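Local coordinates for protein phosphoglycerol transferase GacH (Streptococcus pyogenes MGAS5005, PDB 6DGM) that probably transfers glycerol phosphate onto the rhamnose polysaccharide of the streptococcal cell wall, through a metal-dependent extracellular domain, at residues A[19-24]-A[329-334]. Residues are numbered along the deposited sequence; the frame is centred on the assembly and turned at random.
Sequences QKYQKL and YYALLT
The ring of Tyr21 lies flat against the backbone and side chain of Leu332, whose CB sits 3.8 Å from the ring centroid and only 11° off the normal, a CH-pi contact over the middle of the face. Around that point the ring is covered along its length: Tyr21 CD1 comes within 3.5 Å of Leu332 N, while at the phenol end Tyr21 CZ approaches Leu332 CD1 to 3.5 Å. With CG anti to the backbone N (chi1 166°), Leu332 runs across the ring, and the turn about its next bond places CD1 by the phenol end. Beside this pair, Ala331 CB rests 4.0 Å from the carbonyl O of Tyr21, and Leu24 CD2 closes over the same methyl at 4.1 Å. The axes of segments 19-24 and 329-334 approach to 8.3 Å and run nearly at right angles (85°), with Ala331 facing helix 11-29. The contact is a steep helix-helix packing that joins helix 11-29, near the start of the crystallised piece, to helix 328-339, which follows Asp323, a ligand of the bound calcium, in a domain of the sulfatase family (alkaline phosphatase clan); the Leu24 side chain is about 14 Å from the calcium ion. Helix 349-365 completes the environment of the pair: its Ile361 and Asp357 pack on Leu332, and Asp357 OD2 hydrogen-bonds Tyr21 OH, holding the polar end of a buried ring whose face is given to leucine. On the opposite face, Lys20 CG lies toward the rim of the ring. On the same helix as Leu332, Thr334 OG1 hydrogen-bonds to Tyr330 O at 2.7 Å, on the other face of that carbonyl from Thr334 N, and Phe319 stacks on the Tyr330 ring.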
ATOM      1  N   GLN A  19      -8.431 -24.133 -11.295  1.00 27.72           N
ATOM      2  CA  GLN A  19      -8.408 -24.400 -12.733  1.00 30.84           C
ATOM      3  C   GLN A  19      -8.859 -23.169 -13.515  1.00 30.19           C
ATOM      4  O   GLN A  19      -8.287 -22.839 -14.556  1.00 31.51           O
ATOM      5  CB  GLN A  19      -9.263 -25.626 -13.073  1.00 35.96           C
ATOM      6  CG  GLN A  19      -9.044 -26.117 -14.501  1.00 46.74           C
ATOM      7  CD  GLN A  19      -9.563 -27.521 -14.743  1.00 60.61           C
ATOM      8  OE1 GLN A  19     -10.084 -28.174 -13.836  1.00 68.01           O
ATOM      9  NE2 GLN A  19      -9.422 -27.995 -15.975  1.00 65.65           N
ATOM     10  N   LYS A  20      -9.870 -22.465 -13.009  1.00 29.50           N
ATOM     11  CA  LYS A  20     -10.367 -21.267 -13.681  1.00 31.36           C
ATOM     12  C   LYS A  20      -9.281 -20.201 -13.810  1.00 27.88           C
ATOM     13  O   LYS A  20      -9.094 -19.611 -14.881  1.00 28.73           O
ATOM     14  CB  LYS A  20     -11.558 -20.711 -12.895  1.00 34.97           C
ATOM     15  CG  LYS A  20     -12.158 -19.455 -13.482  1.00 39.47           C
ATOM     16  CD  LYS A  20     -13.336 -18.975 -12.656  1.00 42.95           C
ATOM     17  CE  LYS A  20     -13.885 -17.671 -13.199  1.00 49.63           C
ATOM     18  NZ  LYS A  20     -15.068 -17.216 -12.419  1.00 56.28           N
ATOM     19  N   TYR A  21      -8.544 -19.938 -12.736  1.00 25.67           N
ATOM     20  CA  TYR A  21      -7.532 -18.876 -12.788  1.00 25.95           C
ATOM     21  C   TYR A  21      -6.224 -19.349 -13.397  1.00 26.86           C
ATOM     22  O   TYR A  21      -5.433 -18.514 -13.856  1.00 27.88           O
ATOM     23  CB  TYR A  21      -7.417 -18.190 -11.424  1.00 24.57           C
ATOM     24  CG  TYR A  21      -8.674 -17.399 -11.188  1.00 24.56           C
ATOM     25  CD1 TYR A  21      -8.894 -16.212 -11.864  1.00 24.84           C
ATOM     26  CD2 TYR A  21      -9.686 -17.887 -10.371  1.00 24.00           C
ATOM     27  CE1 TYR A  21     -10.066 -15.504 -11.702  1.00 25.73           C
ATOM     28  CE2 TYR A  21     -10.868 -17.188 -10.209  1.00 24.75           C
ATOM     29  CZ  TYR A  21     -11.046 -15.994 -10.876  1.00 25.93           C
ATOM     30  OH  TYR A  21     -12.212 -15.282 -10.727  1.00 28.04           O
ATOM     31  N   GLN A  22      -6.000 -20.661 -13.480  1.00 27.67           N
ATOM     32  CA  GLN A  22      -4.880 -21.155 -14.267  1.00 28.64           C
ATOM     33  C   GLN A  22      -5.060 -20.765 -15.729  1.00 30.07           C
ATOM     34  O   GLN A  22      -4.131 -20.271 -16.379  1.00 31.24           O
ATOM     35  CB  GLN A  22      -4.750 -22.667 -14.117  1.00 31.21           C
ATOM     36  CG  GLN A  22      -3.440 -23.227 -14.668  1.00 37.02           C
ATOM     37  CD  GLN A  22      -2.231 -22.784 -13.851  1.00 37.25           C
ATOM     38  OE1 GLN A  22      -2.171 -23.015 -12.638  1.00 32.63           O
ATOM     39  NE2 GLN A  22      -1.272 -22.130 -14.510  1.00 39.38           N
ATOM     40  N   LYS A  23      -6.269 -20.968 -16.262  1.00 30.95           N
ATOM     41  CA  LYS A  23      -6.508 -20.626 -17.656  1.00 32.68           C
ATOM     42  C   LYS A  23      -6.491 -19.113 -17.860  1.00 30.43           C
ATOM     43  O   LYS A  23      -5.968 -18.625 -18.871  1.00 31.97           O
ATOM     44  CB  LYS A  23      -7.831 -21.210 -18.139  1.00 39.56           C
ATOM     45  CG  LYS A  23      -8.015 -21.020 -19.629  1.00 50.38           C
ATOM     46  CD  LYS A  23      -9.137 -21.869 -20.191  1.00 60.28           C
ATOM     47  CE  LYS A  23      -9.217 -21.718 -21.706  1.00 67.26           C
ATOM     48  NZ  LYS A  23     -10.287 -22.577 -22.300  1.00 72.37           N
ATOM     49  N   LEU A  24      -7.058 -18.355 -16.914  1.00 28.89           N
ATOM     50  CA  LEU A  24      -7.073 -16.906 -17.081  1.00 28.25           C
ATOM     51  C   LEU A  24      -5.653 -16.345 -17.045  1.00 28.46           C
ATOM     52  O   LEU A  24      -5.314 -15.458 -17.832  1.00 30.16           O
ATOM     53  CB  LEU A  24      -7.951 -16.245 -16.022  1.00 27.97           C
ATOM     54  CG  LEU A  24      -8.072 -14.727 -16.181  1.00 30.05           C
ATOM     55  CD1 LEU A  24      -8.787 -14.374 -17.463  1.00 33.46           C
ATOM     56  CD2 LEU A  24      -8.790 -14.116 -15.000  1.00 29.69           C
ATOM     57  N   TYR A 329      -3.144 -16.815  -8.939  1.00 20.84           N
ATOM     58  CA  TYR A 329      -3.530 -15.933  -7.837  1.00 20.11           C
ATOM     59  C   TYR A 329      -3.633 -14.478  -8.292  1.00 20.16           C
ATOM     60  O   TYR A 329      -4.638 -13.816  -8.043  1.00 20.25           O
ATOM     61  CB  TYR A 329      -2.507 -16.080  -6.701  1.00 19.56           C
ATOM     62  CG  TYR A 329      -2.783 -15.279  -5.429  1.00 19.21           C
ATOM     63  CD1 TYR A 329      -4.017 -15.348  -4.791  1.00 19.96           C
ATOM     64  CD2 TYR A 329      -1.791 -14.497  -4.842  1.00 18.28           C
ATOM     65  CE1 TYR A 329      -4.261 -14.629  -3.622  1.00 19.82           C
ATOM     66  CE2 TYR A 329      -2.019 -13.783  -3.665  1.00 18.23           C
ATOM     67  CZ  TYR A 329      -3.251 -13.857  -3.066  1.00 19.52           C
ATOM     68  OH  TYR A 329      -3.483 -13.167  -1.898  1.00 19.89           O
ATOM     69  N   TYR A 330      -2.605 -13.964  -8.979  1.00 19.48           N
ATOM     70  CA  TYR A 330      -2.656 -12.567  -9.426  1.00 20.24           C
ATOM     71  C   TYR A 330      -3.594 -12.349 -10.607  1.00 21.14           C
ATOM     72  O   TYR A 330      -4.049 -11.215 -10.806  1.00 20.52           O
ATOM     73  CB  TYR A 330      -1.242 -11.987  -9.653  1.00 20.42           C
ATOM     74  CG  TYR A 330      -0.518 -11.797  -8.327  1.00 21.26           C
ATOM     75  CD1 TYR A 330      -1.058 -11.000  -7.331  1.00 21.23           C
ATOM     76  CD2 TYR A 330       0.670 -12.438  -8.069  1.00 21.80           C
ATOM     77  CE1 TYR A 330      -0.421 -10.857  -6.103  1.00 22.06           C
ATOM     78  CE2 TYR A 330       1.317 -12.294  -6.874  1.00 23.33           C
ATOM     79  CZ  TYR A 330       0.772 -11.512  -5.890  1.00 23.49           C
ATOM     80  OH  TYR A 330       1.443 -11.394  -4.699  1.00 25.00           O
ATOM     81  N   ALA A 331      -3.939 -13.406 -11.360  1.00 22.01           N
ATOM     82  CA  ALA A 331      -5.023 -13.306 -12.333  1.00 21.98           C
ATOM     83  C   ALA A 331      -6.359 -13.062 -11.627  1.00 22.06           C
ATOM     84  O   ALA A 331      -7.128 -12.175 -12.015  1.00 22.44           O
ATOM     85  CB  ALA A 331      -5.089 -14.575 -13.194  1.00 22.02           C
ATOM     86  N   LEU A 332      -6.655 -13.846 -10.591  1.00 21.90           N
ATOM     87  CA  LEU A 332      -7.834 -13.581  -9.769  1.00 21.19           C
ATOM     88  C   LEU A 332      -7.807 -12.162  -9.219  1.00 20.35           C
ATOM     89  O   LEU A 332      -8.808 -11.440  -9.274  1.00 21.01           O
ATOM     90  CB  LEU A 332      -7.907 -14.585  -8.622  1.00 21.44           C
ATOM     91  CG  LEU A 332      -8.866 -14.287  -7.466  1.00 22.87           C
ATOM     92  CD1 LEU A 332     -10.296 -14.183  -7.939  1.00 21.55           C
ATOM     93  CD2 LEU A 332      -8.720 -15.368  -6.416  1.00 25.91           C
ATOM     94  N   LEU A 333      -6.662 -11.743  -8.683  1.00 19.17           N
ATOM     95  CA  LEU A 333      -6.575 -10.409  -8.099  1.00 19.70           C
ATOM     96  C   LEU A 333      -6.684  -9.321  -9.161  1.00 19.42           C
ATOM     97  O   LEU A 333      -7.114  -8.206  -8.853  1.00 19.44           O
ATOM     98  CB  LEU A 333      -5.297 -10.272  -7.276  1.00 21.21           C
ATOM     99  CG  LEU A 333      -5.256 -11.186  -6.047  1.00 23.57           C
ATOM    100  CD1 LEU A 333      -3.861 -11.267  -5.473  1.00 24.24           C
ATOM    101  CD2 LEU A 333      -6.239 -10.685  -5.001  1.00 23.81           C
ATOM    102  N   THR A 334      -6.315  -9.625 -10.410  1.00 19.80           N
ATOM    103  CA  THR A 334      -6.554  -8.679 -11.499  1.00 21.11           C
ATOM    104  C   THR A 334      -8.041  -8.556 -11.799  1.00 21.24           C
ATOM    105  O   THR A 334      -8.538  -7.447 -12.035  1.00 22.12           O
ATOM    106  CB  THR A 334      -5.775  -9.113 -12.740  1.00 22.97           C
ATOM    107  OG1 THR A 334      -4.380  -9.128 -12.417  1.00 22.86           O
ATOM    108  CG2 THR A 334      -5.998  -8.151 -13.900  1.00 24.62           C
TER